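Local coordinates for coenzyme F420-dependent N(5),N(10)-methenyltetrahydromethanopterin reductase-related protein (Desulfurobacterium thermolithotrophum DSM 11699, PDB 6HUZ) that binds the iron-guanylylpyridinol cofactor and, as a bacterial paralog of [Fe]-hydrogenase, uses tetrahydrofolate derivatives such as methenyl-tetrahydrofolate as substrates, at residues 33-38 with 149-154; 3-8 with 37-42; 9-14 with 55-60. All coordinates share one frame; numbering follows the deposited sequence.

How the interactions relate
In all three contacts one segment also carries residues that touch the iron-guanylylpyridinol cofactor, within one Rossmann-type domain. Interactions 1 and 2 are buried and use different parts of helix 32-41: in the first, residues of the helix meet the loop 149-154 near the iron, whereas in the second Phe39 packs on strand 2-6. Interaction 3 lies nearer the surface and joins the start of helix 11-17 to the approach to helix 58-66. Interaction 2 is wholly apolar across its segments, as befits a sheet-helix core. Interaction 1 adds a water bridge to its apolar contacts, and interaction 3 sets a hydrocarbon patch beside a phosphate-binding turn. Phe8 joins interactions 2 and 3 by packing on Val56 and Ile60.

Interaction 1: 33-38 with 149-154; sequences SAMAVE and AIPGTP. With FE9 (iron-guanylyl pyridinol cofactor), chain B.
Pro151 rests against Ala34 and Met35 on helix 32-41, and its ring can be followed atom by atom from the helix to the iron centre. CB of Pro151 lies 3.9 Å from the methyl CB of Ala34, a residue small enough to let the loop come close to the helix backbone. The same Pro151 CB is 3.6 Å from CG of Met35, whose chain crosses the ring at a slant. One atom further, Pro151 CG touches Met35 CG at 3.5 Å and also meets the sulfur, with Met35 SD 3.9 Å away. At the far end of the ring Pro151 CD turns to the cofactor, 3.5 Å from O1F of an iron-bound carbon monoxide. Met35 reaches the ring because its CG stands beside the backbone N (chi1 -75°) and the chain then runs straight to SD before bending at chi3.

Pro151 and Gly152 are the central pair of a type II turn from Ile150 to Thr153. Proline suits the first of these places and glycine the second, where phi is 112°. The turn is tied by Thr153, whose backbone N and OG1 both donate to Ile150 O, the hydroxyl at 2.6 Å. Beside it, a water accepts from Gly152 N at 2.8 Å and donates to Glu38 OE1 at 2.7 Å, so a helix carboxylate is coupled to the turn without touching it. A backbone bond between Pro151 and Gly31 ties the loop near the start of the same helix. Ile150 and Ala149 also belong to the methenyl-tetrahydrofolate pocket. Hydrocarbon from Pro151 and Ile150 is thus turned to one carbon monoxide ligand, the other taking a weak bond from Ala149 N, and the carboxylate of Glu38 sits on the side away from the iron.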
loop_
_atom_site.group_PDB
_atom_site.type_symbol
_atom_site.label_atom_id
_atom_site.label_comp_id
_atom_site.label_asym_id
_atom_site.label_seq_id
_atom_site.Cartn_x
_atom_site.Cartn_y
_atom_site.Cartn_z
ATOM N N SER A 33 -8.976 -20.422 -25.270
ATOM C CA SER A 33 -9.589 -20.727 -26.557
ATOM C C SER A 33 -9.569 -19.494 -27.460
ATOM O O SER A 33 -9.207 -19.607 -28.633
ATOM C CB SER A 33 -11.045 -21.141 -26.335
ATOM O OG SER A 33 -11.671 -20.173 -25.505
ATOM N N ALA A 34 -9.979 -18.332 -26.927
ATOM C CA ALA A 34 -10.014 -17.079 -27.705
ATOM C C ALA A 34 -8.596 -16.681 -28.147
ATOM O O ALA A 34 -8.412 -16.248 -29.283
ATOM C CB ALA A 34 -10.609 -15.947 -26.850
ATOM N N MET A 35 -7.617 -16.816 -27.230
ATOM C CA MET A 35 -6.211 -16.508 -27.470
ATOM C C MET A 35 -5.729 -17.379 -28.627
ATOM O O MET A 35 -5.102 -16.884 -29.553
ATOM C CB MET A 35 -5.367 -16.808 -26.226
ATOM C CG MET A 35 -5.534 -15.776 -25.122
ATOM S SD MET A 35 -4.555 -16.185 -23.685
ATOM C CE MET A 35 -2.938 -16.088 -24.333
ATOM N N ALA A 36 -5.992 -18.661 -28.556
ATOM C CA ALA A 36 -5.617 -19.638 -29.615
ATOM C C ALA A 36 -6.194 -19.245 -30.967
ATOM O O ALA A 36 -5.483 -19.225 -31.955
ATOM C CB ALA A 36 -6.113 -21.027 -29.239
ATOM N N VAL A 37 -7.491 -18.954 -31.017
ATOM C CA VAL A 37 -8.158 -18.544 -32.250
ATOM C C VAL A 37 -7.462 -17.311 -32.836
ATOM O O VAL A 37 -7.206 -17.261 -34.046
ATOM C CB VAL A 37 -9.669 -18.303 -31.996
ATOM C CG1 VAL A 37 -10.287 -17.412 -33.082
ATOM C CG2 VAL A 37 -10.417 -19.642 -31.913
ATOM N N GLU A 38 -7.141 -16.320 -31.994
ATOM C CA GLU A 38 -6.473 -15.115 -32.478
ATOM C C GLU A 38 -5.094 -15.403 -33.048
ATOM O O GLU A 38 -4.743 -14.827 -34.069
ATOM C CB GLU A 38 -6.356 -14.061 -31.344
ATOM C CG GLU A 38 -7.687 -13.385 -31.076
ATOM C CD GLU A 38 -7.791 -12.576 -29.791
ATOM O OE1 GLU A 38 -8.931 -12.171 -29.470
ATOM O OE2 GLU A 38 -6.761 -12.350 -29.109
ATOM N N ALA A 149 -7.194 -9.018 -18.722
ATOM C CA ALA A 149 -8.526 -8.906 -19.327
ATOM C C ALA A 149 -8.948 -10.335 -19.650
ATOM O O ALA A 149 -8.134 -11.254 -19.508
ATOM C CB ALA A 149 -8.438 -8.096 -20.653
ATOM N N ILE A 150 -10.206 -10.531 -20.078
ATOM C CA ILE A 150 -10.656 -11.854 -20.451
ATOM C C ILE A 150 -10.556 -11.950 -21.993
ATOM O O ILE A 150 -11.335 -11.285 -22.698
ATOM C CB ILE A 150 -12.110 -12.121 -19.963
ATOM C CG1 ILE A 150 -12.143 -12.081 -18.393
ATOM C CG2 ILE A 150 -12.645 -13.448 -20.537
ATOM C CD1 ILE A 150 -13.603 -12.115 -17.813
ATOM N N PRO A 151 -9.640 -12.765 -22.552
ATOM C CA PRO A 151 -9.565 -12.857 -24.024
ATOM C C PRO A 151 -10.923 -13.217 -24.610
ATOM O O PRO A 151 -11.583 -14.156 -24.124
ATOM C CB PRO A 151 -8.530 -13.953 -24.244
ATOM C CG PRO A 151 -7.603 -13.804 -23.044
ATOM C CD PRO A 151 -8.616 -13.627 -21.925
ATOM N N GLY A 152 -11.334 -12.444 -25.621
ATOM C CA GLY A 152 -12.619 -12.603 -26.293
ATOM C C GLY A 152 -13.555 -11.439 -26.034
ATOM O O GLY A 152 -14.593 -11.301 -26.695
ATOM N N THR A 153 -13.198 -10.596 -25.063
ATOM C CA THR A 153 -13.965 -9.405 -24.724
ATOM C C THR A 153 -13.314 -8.213 -25.480
ATOM O O THR A 153 -12.115 -8.238 -25.769
ATOM C CB THR A 153 -13.942 -9.174 -23.219
ATOM O OG1 THR A 153 -12.586 -8.970 -22.815
ATOM C CG2 THR A 153 -14.555 -10.342 -22.435
ATOM N N PRO A 154 -14.067 -7.162 -25.818
ATOM C CA PRO A 154 -13.433 -6.022 -26.506
ATOM C C PRO A 154 -12.332 -5.344 -25.668
ATOM O O PRO A 154 -11.476 -4.676 -26.244
ATOM C CB PRO A 154 -14.594 -5.060 -26.742
ATOM C CG PRO A 154 -15.648 -5.460 -25.748
ATOM C CD PRO A 154 -15.505 -6.929 -25.577
HETATM O O2 FE9 B . -10.258 -15.753 -14.885
HETATM FE FE FE9 B . -7.589 -14.413 -16.102
HETATM C C1F FE9 B . -8.644 -14.297 -17.595
HETATM O O1F FE9 B . -9.292 -14.225 -18.521
HETATM C C2F FE9 B . -6.933 -12.743 -16.488
HETATM O O2F FE9 B . -6.513 -11.729 -16.756
HETATM C C8 FE9 B . -6.135 -15.288 -16.970
HETATM O O18 FE9 B . -5.291 -14.686 -17.609
HETATM C C7 FE9 B . -6.032 -16.799 -16.835
HETATM C C6 FE9 B . -7.325 -17.242 -16.211
HETATM N N1 FE9 B . -8.221 -16.240 -15.801
HETATM C C5 FE9 B . -7.629 -18.675 -16.069
HETATM C C5M FE9 B . -6.611 -19.696 -16.489
HETATM C C4 FE9 B . -8.916 -19.057 -15.467
HETATM C C3 FE9 B . -9.858 -17.991 -15.027
HETATM C C3M FE9 B . -11.202 -18.306 -14.421
HETATM C C2 FE9 B . -9.459 -16.549 -15.233
HETATM O O3P FE9 B . -9.137 -20.387 -15.272
HETATM P P1 FE9 B . -10.082 -21.287 -16.222
HETATM O O1P FE9 B . -10.988 -20.424 -16.964
HETATM O O2P FE9 B . -10.995 -22.194 -15.242
HETATM O "O5'" FE9 B . -9.098 -22.111 -17.166
HETATM C "C5'" FE9 B . -8.297 -23.181 -16.689
HETATM C "C4'" FE9 B . -8.318 -24.248 -17.779
HETATM O "O4'" FE9 B . -7.394 -25.279 -17.453
HETATM C "C1'" FE9 B . -7.926 -26.505 -17.936
HETATM C "C2'" FE9 B . -9.405 -26.394 -17.631
HETATM O "O2'" FE9 B . -10.230 -27.289 -18.389
HETATM C "C3'" FE9 B . -9.680 -24.925 -17.928
HETATM O "O3'" FE9 B . -10.170 -24.710 -19.253
HETATM N N9A FE9 B . -7.208 -27.636 -17.320
HETATM C C4A FE9 B . -6.143 -28.159 -17.881
HETATM N N3A FE9 B . -5.511 -27.928 -19.055
HETATM C C2A FE9 B . -4.452 -28.696 -19.386
HETATM N N2A FE9 B . -3.825 -28.405 -20.547
HETATM N N1A FE9 B . -3.989 -29.703 -18.620
HETATM C C6A FE9 B . -4.578 -30.057 -17.464
HETATM O O6A FE9 B . -4.128 -30.976 -16.759
HETATM C C5A FE9 B . -5.717 -29.259 -17.006
HETATM N N7A FE9 B . -6.543 -29.260 -15.948
HETATM C C8A FE9 B . -7.444 -28.264 -16.151
HETATM O O HOH W 1 -9.484 -11.024 -27.080
HETATM O O HOH W 2 -8.812 -13.653 -14.377
#

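Interaction 2: 3-8 with 37-42; sequences VTVYGF and VEFAKA. With FE9 (iron-guanylyl pyridinol cofactor), chain B.
Phe39 turns its ring toward strand 2-6 by placing CG beside the backbone N (chi1 -61°), where it meets Val3 and Val5, both of which hold CG1 anti to the backbone N (chi1 -173° for Val3). Val5 comes in at the ring edge, near its plane, with CG2 4.2 Å from Phe39 CE2. Val3 approaches obliquely, its CG1 4.3 Å from Phe39 CD2. Two branched valines on alternate strand positions point to the same side and offer a shallow apolar surface to a broad ring. Strand 2-6, first in the chain, lies inside a Rossmann-type parallel sheet between strands 45-49 and 84-87, and helix 32-41 completes the beta-alpha-beta crossover to strand 45-49; Val46, Ile86 and Leu183 also pack on Phe39. Beyond the strand the chain enters the cofactor site. Tyr6 is on the opposite side of the strand from the valines and receives the guanine amino group at its ring edge, N2A lying 3.6 Å from CD1 of Tyr6. Gly7 follows with phi 110°, a backbone shape natural to glycine, and, having no side chain, lets the ribose carbon C4' settle close. Phe8 N is hydrogen-bonded to Asp50 OD2, a carboxylate oxygen that also bonds to the cofactor.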
loop_
_atom_site.group_PDB
_atom_site.type_symbol
_atom_site.label_atom_id
_atom_site.label_comp_id
_atom_site.label_asym_id
_atom_site.label_seq_id
_atom_site.Cartn_x
_atom_site.Cartn_y
_atom_site.Cartn_z
ATOM N N VAL A 3 2.818 -22.377 -31.409
ATOM C CA VAL A 3 2.369 -21.965 -30.063
ATOM C C VAL A 3 1.374 -22.994 -29.531
ATOM O O VAL A 3 0.474 -23.405 -30.263
ATOM C CB VAL A 3 1.632 -20.602 -30.134
ATOM C CG1 VAL A 3 1.295 -20.064 -28.746
ATOM C CG2 VAL A 3 2.405 -19.582 -30.944
ATOM N N THR A 4 1.513 -23.376 -28.272
ATOM C CA THR A 4 0.587 -24.286 -27.615
ATOM C C THR A 4 -0.019 -23.513 -26.449
ATOM O O THR A 4 0.705 -22.977 -25.599
ATOM C CB THR A 4 1.245 -25.566 -27.086
ATOM O OG1 THR A 4 1.780 -26.300 -28.187
ATOM C CG2 THR A 4 0.255 -26.456 -26.327
ATOM N N VAL A 5 -1.346 -23.454 -26.408
ATOM C CA VAL A 5 -2.078 -22.802 -25.327
ATOM C C VAL A 5 -2.569 -23.956 -24.508
ATOM O O VAL A 5 -3.153 -24.896 -25.056
ATOM C CB VAL A 5 -3.241 -21.930 -25.843
ATOM C CG1 VAL A 5 -4.126 -21.468 -24.682
ATOM C CG2 VAL A 5 -2.694 -20.727 -26.630
ATOM N N TYR A 6 -2.324 -23.915 -23.218
ATOM C CA TYR A 6 -2.749 -24.980 -22.320
ATOM C C TYR A 6 -3.950 -24.483 -21.555
ATOM O O TYR A 6 -3.798 -23.556 -20.794
ATOM C CB TYR A 6 -1.598 -25.340 -21.374
ATOM C CG TYR A 6 -0.565 -26.215 -22.053
ATOM C CD1 TYR A 6 -0.727 -27.590 -22.118
ATOM C CD2 TYR A 6 0.563 -25.664 -22.647
ATOM C CE1 TYR A 6 0.192 -28.396 -22.789
ATOM C CE2 TYR A 6 1.493 -26.464 -23.316
ATOM C CZ TYR A 6 1.322 -27.834 -23.350
ATOM O OH TYR A 6 2.238 -28.628 -24.009
ATOM N N GLY A 7 -5.124 -25.072 -21.780
ATOM C CA GLY A 7 -6.356 -24.671 -21.102
ATOM C C GLY A 7 -7.353 -23.985 -22.016
ATOM O O GLY A 7 -7.025 -22.998 -22.657
ATOM N N PHE A 8 -8.582 -24.508 -22.104
ATOM C CA PHE A 8 -9.592 -23.905 -22.988
ATOM C C PHE A 8 -10.156 -22.605 -22.415
ATOM O O PHE A 8 -10.409 -21.661 -23.167
ATOM C CB PHE A 8 -10.759 -24.891 -23.215
ATOM C CG PHE A 8 -11.691 -24.513 -24.347
ATOM C CD1 PHE A 8 -11.420 -24.904 -25.655
ATOM C CD2 PHE A 8 -12.833 -23.763 -24.107
ATOM C CE1 PHE A 8 -12.290 -24.578 -26.699
ATOM C CE2 PHE A 8 -13.692 -23.422 -25.151
ATOM C CZ PHE A 8 -13.420 -23.841 -26.443
ATOM N N VAL A 37 -7.491 -18.954 -31.017
ATOM C CA VAL A 37 -8.158 -18.544 -32.250
ATOM C C VAL A 37 -7.462 -17.311 -32.836
ATOM O O VAL A 37 -7.206 -17.261 -34.046
ATOM C CB VAL A 37 -9.669 -18.303 -31.996
ATOM C CG1 VAL A 37 -10.287 -17.412 -33.082
ATOM C CG2 VAL A 37 -10.417 -19.642 -31.913
ATOM N N GLU A 38 -7.141 -16.320 -31.994
ATOM C CA GLU A 38 -6.473 -15.115 -32.478
ATOM C C GLU A 38 -5.094 -15.403 -33.048
ATOM O O GLU A 38 -4.743 -14.827 -34.069
ATOM C CB GLU A 38 -6.356 -14.061 -31.344
ATOM C CG GLU A 38 -7.687 -13.385 -31.076
ATOM C CD GLU A 38 -7.791 -12.576 -29.791
ATOM O OE1 GLU A 38 -8.931 -12.171 -29.470
ATOM O OE2 GLU A 38 -6.761 -12.350 -29.109
ATOM N N PHE A 39 -4.298 -16.261 -32.378
ATOM C CA PHE A 39 -2.944 -16.577 -32.862
ATOM C C PHE A 39 -3.071 -17.366 -34.188
ATOM O O PHE A 39 -2.288 -17.159 -35.121
ATOM C CB PHE A 39 -2.156 -17.390 -31.788
ATOM C CG PHE A 39 -1.906 -16.726 -30.438
ATOM C CD1 PHE A 39 -1.501 -15.405 -30.357
ATOM C CD2 PHE A 39 -2.055 -17.439 -29.257
ATOM C CE1 PHE A 39 -1.268 -14.801 -29.114
ATOM C CE2 PHE A 39 -1.821 -16.833 -28.023
ATOM C CZ PHE A 39 -1.419 -15.524 -27.963
ATOM N N ALA A 40 -4.073 -18.251 -34.271
ATOM C CA ALA A 40 -4.324 -19.047 -35.470
ATOM C C ALA A 40 -4.748 -18.119 -36.617
ATOM O O ALA A 40 -4.288 -18.290 -37.753
ATOM C CB ALA A 40 -5.402 -20.088 -35.186
ATOM N N LYS A 41 -5.599 -17.110 -36.327
ATOM C CA LYS A 41 -6.040 -16.172 -37.375
ATOM C C LYS A 41 -4.848 -15.359 -37.905
ATOM O O LYS A 41 -4.801 -15.075 -39.098
ATOM C CB LYS A 41 -7.165 -15.249 -36.882
ATOM C CG LYS A 41 -8.531 -15.925 -36.900
ATOM C CD LYS A 41 -9.554 -15.131 -36.103
ATOM C CE LYS A 41 -10.971 -15.450 -36.523
ATOM N NZ LYS A 41 -11.909 -15.462 -35.367
ATOM N N ALA A 42 -3.886 -15.017 -37.022
ATOM C CA ALA A 42 -2.688 -14.275 -37.397
ATOM C C ALA A 42 -1.779 -15.124 -38.312
ATOM O O ALA A 42 -0.878 -14.582 -38.941
ATOM C CB ALA A 42 -1.922 -13.827 -36.167
HETATM O O2 FE9 B . -10.258 -15.753 -14.885
HETATM FE FE FE9 B . -7.589 -14.413 -16.102
HETATM C C1F FE9 B . -8.644 -14.297 -17.595
HETATM O O1F FE9 B . -9.292 -14.225 -18.521
HETATM C C2F FE9 B . -6.933 -12.743 -16.488
HETATM O O2F FE9 B . -6.513 -11.729 -16.756
HETATM C C8 FE9 B . -6.135 -15.288 -16.970
HETATM O O18 FE9 B . -5.291 -14.686 -17.609
HETATM C C7 FE9 B . -6.032 -16.799 -16.835
HETATM C C6 FE9 B . -7.325 -17.242 -16.211
HETATM N N1 FE9 B . -8.221 -16.240 -15.801
HETATM C C5 FE9 B . -7.629 -18.675 -16.069
HETATM C C5M FE9 B . -6.611 -19.696 -16.489
HETATM C C4 FE9 B . -8.916 -19.057 -15.467
HETATM C C3 FE9 B . -9.858 -17.991 -15.027
HETATM C C3M FE9 B . -11.202 -18.306 -14.421
HETATM C C2 FE9 B . -9.459 -16.549 -15.233
HETATM O O3P FE9 B . -9.137 -20.387 -15.272
HETATM P P1 FE9 B . -10.082 -21.287 -16.222
HETATM O O1P FE9 B . -10.988 -20.424 -16.964
HETATM O O2P FE9 B . -10.995 -22.194 -15.242
HETATM O "O5'" FE9 B . -9.098 -22.111 -17.166
HETATM C "C5'" FE9 B . -8.297 -23.181 -16.689
HETATM C "C4'" FE9 B . -8.318 -24.248 -17.779
HETATM O "O4'" FE9 B . -7.394 -25.279 -17.453
HETATM C "C1'" FE9 B . -7.926 -26.505 -17.936
HETATM C "C2'" FE9 B . -9.405 -26.394 -17.631
HETATM O "O2'" FE9 B . -10.230 -27.289 -18.389
HETATM C "C3'" FE9 B . -9.680 -24.925 -17.928
HETATM O "O3'" FE9 B . -10.170 -24.710 -19.253
HETATM N N9A FE9 B . -7.208 -27.636 -17.320
HETATM C C4A FE9 B . -6.143 -28.159 -17.881
HETATM N N3A FE9 B . -5.511 -27.928 -19.055
HETATM C C2A FE9 B . -4.452 -28.696 -19.386
HETATM N N2A FE9 B . -3.825 -28.405 -20.547
HETATM N N1A FE9 B . -3.989 -29.703 -18.620
HETATM C C6A FE9 B . -4.578 -30.057 -17.464
HETATM O O6A FE9 B . -4.128 -30.976 -16.759
HETATM C C5A FE9 B . -5.717 -29.259 -17.006
HETATM N N7A FE9 B . -6.543 -29.260 -15.948
HETATM C C8A FE9 B . -7.444 -28.264 -16.151
HETATM O O HOH W 2 -8.812 -13.653 -14.377
#

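Interaction 3: 9-14 with 55-60; sequences GSLNYY and KVPDEI. With FE9 (iron-guanylyl pyridinol cofactor), chain B.
Leu11, packed against Ile60 and Val56, forms a small apolar patch beside the phosphate-binding turn of the Rossmann-type domain, where the loop after the first strand leads into helix 11-17. Leu11 has by far the most surface covered in the contact. Its CG stands beside the backbone N (chi1 -72°), which sends the two methyls across to the other segment as a fork. The CD1 branch meets the bend before helix 58-66: Leu11 CD1 is 3.6 Å from CD of Pro57 and 4.0 Å from CA of Val56. The other branch reaches the helix itself, with Leu11 CD2 4.2 Å from Ile60 CD1. A leucine suits this place because its paired methyls can touch the bend and the helix at once. Val56 is short and branched: its CG2 serves Leu11, while its CG1 packs on Phe8. Pro57, the N-cap residue of helix 58-66, is exposed and fits a position where no backbone N-H is needed.

Just before Leu11, the chain grips the cofactor with its backbone. Gly9 N donates to the ribose O3' at 2.8 Å, its phi of 115° being one that glycine adopts readily. Ser10 N donates to the phosphate oxygen O1P, also at 2.8 Å. Ser10 is the N-cap of helix 11-17 as well: its OG, anti to the backbone N, accepts from Tyr13 N at 3.0 Å.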
loop_
_atom_site.group_PDB
_atom_site.type_symbol
_atom_site.label_atom_id
_atom_site.label_comp_id
_atom_site.label_asym_id
_atom_site.label_seq_id
_atom_site.Cartn_x
_atom_site.Cartn_y
_atom_site.Cartn_z
ATOM N N GLY A 9 -10.391 -22.615 -21.111
ATOM C CA GLY A 9 -10.981 -21.525 -20.341
ATOM C C GLY A 9 -12.301 -22.094 -19.845
ATOM O O GLY A 9 -12.902 -22.900 -20.553
ATOM N N SER A 10 -12.763 -21.737 -18.636
ATOM C CA SER A 10 -14.009 -22.297 -18.126
ATOM C C SER A 10 -15.289 -21.745 -18.761
ATOM O O SER A 10 -15.705 -20.634 -18.458
ATOM C CB SER A 10 -14.097 -22.165 -16.619
ATOM O OG SER A 10 -15.426 -22.363 -16.150
ATOM N N LEU A 11 -15.941 -22.534 -19.592
ATOM C CA LEU A 11 -17.188 -22.111 -20.235
ATOM C C LEU A 11 -18.259 -21.676 -19.196
ATOM O O LEU A 11 -18.887 -20.623 -19.346
ATOM C CB LEU A 11 -17.742 -23.242 -21.093
ATOM C CG LEU A 11 -16.969 -23.526 -22.382
ATOM C CD1 LEU A 11 -17.299 -24.919 -22.915
ATOM C CD2 LEU A 11 -17.296 -22.503 -23.453
ATOM N N ASN A 12 -18.453 -22.459 -18.141
ATOM C CA ASN A 12 -19.452 -22.103 -17.123
ATOM C C ASN A 12 -19.101 -20.846 -16.367
ATOM O O ASN A 12 -19.991 -20.064 -16.039
ATOM C CB ASN A 12 -19.644 -23.236 -16.118
ATOM C CG ASN A 12 -20.385 -24.397 -16.681
ATOM O OD1 ASN A 12 -21.040 -24.289 -17.721
ATOM N ND2 ASN A 12 -20.303 -25.537 -16.009
ATOM N N TYR A 13 -17.830 -20.643 -16.051
ATOM C CA TYR A 13 -17.518 -19.446 -15.279
ATOM C C TYR A 13 -17.802 -18.186 -16.082
ATOM O O TYR A 13 -18.465 -17.292 -15.563
ATOM C CB TYR A 13 -16.085 -19.443 -14.729
ATOM C CG TYR A 13 -15.849 -18.197 -13.901
ATOM C CD1 TYR A 13 -16.224 -18.151 -12.561
ATOM C CD2 TYR A 13 -15.380 -17.028 -14.486
ATOM C CE1 TYR A 13 -16.073 -16.994 -11.810
ATOM C CE2 TYR A 13 -15.225 -15.861 -13.745
ATOM C CZ TYR A 13 -15.588 -15.848 -12.407
ATOM O OH TYR A 13 -15.474 -14.714 -11.650
ATOM N N TYR A 14 -17.352 -18.137 -17.345
ATOM C CA TYR A 14 -17.544 -16.960 -18.186
ATOM C C TYR A 14 -18.958 -16.757 -18.712
ATOM O O TYR A 14 -19.224 -15.703 -19.274
ATOM C CB TYR A 14 -16.546 -16.966 -19.349
ATOM C CG TYR A 14 -15.105 -17.050 -18.901
ATOM C CD1 TYR A 14 -14.565 -16.094 -18.049
ATOM C CD2 TYR A 14 -14.252 -18.014 -19.419
ATOM C CE1 TYR A 14 -13.232 -16.147 -17.651
ATOM C CE2 TYR A 14 -12.907 -18.056 -19.061
ATOM C CZ TYR A 14 -12.403 -17.122 -18.173
ATOM O OH TYR A 14 -11.084 -17.165 -17.807
ATOM N N LYS A 55 -15.986 -31.981 -23.446
ATOM C CA LYS A 55 -17.104 -31.345 -22.749
ATOM C C LYS A 55 -17.499 -30.030 -23.450
ATOM O O LYS A 55 -18.580 -29.499 -23.181
ATOM C CB LYS A 55 -16.752 -31.075 -21.272
ATOM C CG LYS A 55 -16.698 -32.345 -20.431
ATOM C CD LYS A 55 -16.171 -32.099 -19.022
ATOM C CE LYS A 55 -15.457 -33.302 -18.446
ATOM N NZ LYS A 55 -15.647 -33.410 -16.969
ATOM N N VAL A 56 -16.640 -29.519 -24.359
ATOM C CA VAL A 56 -16.922 -28.284 -25.085
ATOM C C VAL A 56 -18.029 -28.570 -26.102
ATOM O O VAL A 56 -17.882 -29.497 -26.902
ATOM C CB VAL A 56 -15.652 -27.763 -25.814
ATOM C CG1 VAL A 56 -15.965 -26.528 -26.664
ATOM C CG2 VAL A 56 -14.539 -27.463 -24.819
ATOM N N PRO A 57 -19.113 -27.776 -26.158
ATOM C CA PRO A 57 -20.158 -28.040 -27.179
ATOM C C PRO A 57 -19.588 -28.119 -28.606
ATOM O O PRO A 57 -18.595 -27.467 -28.923
ATOM C CB PRO A 57 -21.114 -26.856 -27.009
ATOM C CG PRO A 57 -20.931 -26.427 -25.576
ATOM C CD PRO A 57 -19.460 -26.616 -25.314
ATOM N N ASP A 58 -20.214 -28.902 -29.476
ATOM C CA ASP A 58 -19.720 -29.068 -30.845
ATOM C C ASP A 58 -19.638 -27.770 -31.656
ATOM O O ASP A 58 -18.665 -27.573 -32.370
ATOM C CB ASP A 58 -20.555 -30.120 -31.587
ATOM C CG ASP A 58 -20.680 -31.409 -30.802
ATOM O OD1 ASP A 58 -19.811 -32.292 -30.970
ATOM O OD2 ASP A 58 -21.640 -31.531 -30.008
ATOM N N GLU A 59 -20.638 -26.898 -31.541
ATOM C CA GLU A 59 -20.677 -25.629 -32.262
ATOM C C GLU A 59 -19.484 -24.727 -31.885
ATOM O O GLU A 59 -18.872 -24.098 -32.754
ATOM C CB GLU A 59 -22.012 -24.930 -31.974
ATOM C CG GLU A 59 -22.265 -23.688 -32.808
ATOM C CD GLU A 59 -23.725 -23.302 -32.967
ATOM O OE1 GLU A 59 -24.599 -23.994 -32.394
ATOM O OE2 GLU A 59 -23.994 -22.302 -33.672
ATOM N N ILE A 60 -19.148 -24.674 -30.591
ATOM C CA ILE A 60 -18.030 -23.877 -30.115
ATOM C C ILE A 60 -16.733 -24.541 -30.542
ATOM O O ILE A 60 -15.819 -23.858 -30.989
ATOM C CB ILE A 60 -18.132 -23.692 -28.591
ATOM C CG1 ILE A 60 -19.277 -22.718 -28.278
ATOM C CG2 ILE A 60 -16.815 -23.179 -28.010
ATOM C CD1 ILE A 60 -19.798 -22.790 -26.844
HETATM O O2 FE9 B . -10.258 -15.753 -14.885
HETATM FE FE FE9 B . -7.589 -14.413 -16.102
HETATM C C1F FE9 B . -8.644 -14.297 -17.595
HETATM O O1F FE9 B . -9.292 -14.225 -18.521
HETATM C C2F FE9 B . -6.933 -12.743 -16.488
HETATM O O2F FE9 B . -6.513 -11.729 -16.756
HETATM C C8 FE9 B . -6.135 -15.288 -16.970
HETATM O O18 FE9 B . -5.291 -14.686 -17.609
HETATM C C7 FE9 B . -6.032 -16.799 -16.835
HETATM C C6 FE9 B . -7.325 -17.242 -16.211
HETATM N N1 FE9 B . -8.221 -16.240 -15.801
HETATM C C5 FE9 B . -7.629 -18.675 -16.069
HETATM C C5M FE9 B . -6.611 -19.696 -16.489
HETATM C C4 FE9 B . -8.916 -19.057 -15.467
HETATM C C3 FE9 B . -9.858 -17.991 -15.027
HETATM C C3M FE9 B . -11.202 -18.306 -14.421
HETATM C C2 FE9 B . -9.459 -16.549 -15.233
HETATM O O3P FE9 B . -9.137 -20.387 -15.272
HETATM P P1 FE9 B . -10.082 -21.287 -16.222
HETATM O O1P FE9 B . -10.988 -20.424 -16.964
HETATM O O2P FE9 B . -10.995 -22.194 -15.242
HETATM O "O5'" FE9 B . -9.098 -22.111 -17.166
HETATM C "C5'" FE9 B . -8.297 -23.181 -16.689
HETATM C "C4'" FE9 B . -8.318 -24.248 -17.779
HETATM O "O4'" FE9 B . -7.394 -25.279 -17.453
HETATM C "C1'" FE9 B . -7.926 -26.505 -17.936
HETATM C "C2'" FE9 B . -9.405 -26.394 -17.631
HETATM O "O2'" FE9 B . -10.230 -27.289 -18.389
HETATM C "C3'" FE9 B . -9.680 -24.925 -17.928
HETATM O "O3'" FE9 B . -10.170 -24.710 -19.253
HETATM N N9A FE9 B . -7.208 -27.636 -17.320
HETATM C C4A FE9 B . -6.143 -28.159 -17.881
HETATM N N3A FE9 B . -5.511 -27.928 -19.055
HETATM C C2A FE9 B . -4.452 -28.696 -19.386
HETATM N N2A FE9 B . -3.825 -28.405 -20.547
HETATM N N1A FE9 B . -3.989 -29.703 -18.620
HETATM C C6A FE9 B . -4.578 -30.057 -17.464
HETATM O O6A FE9 B . -4.128 -30.976 -16.759
HETATM C C5A FE9 B . -5.717 -29.259 -17.006
HETATM N N7A FE9 B . -6.543 -29.260 -15.948
HETATM C C8A FE9 B . -7.444 -28.264 -16.151
HETATM O O HOH W 2 -8.812 -13.653 -14.377
#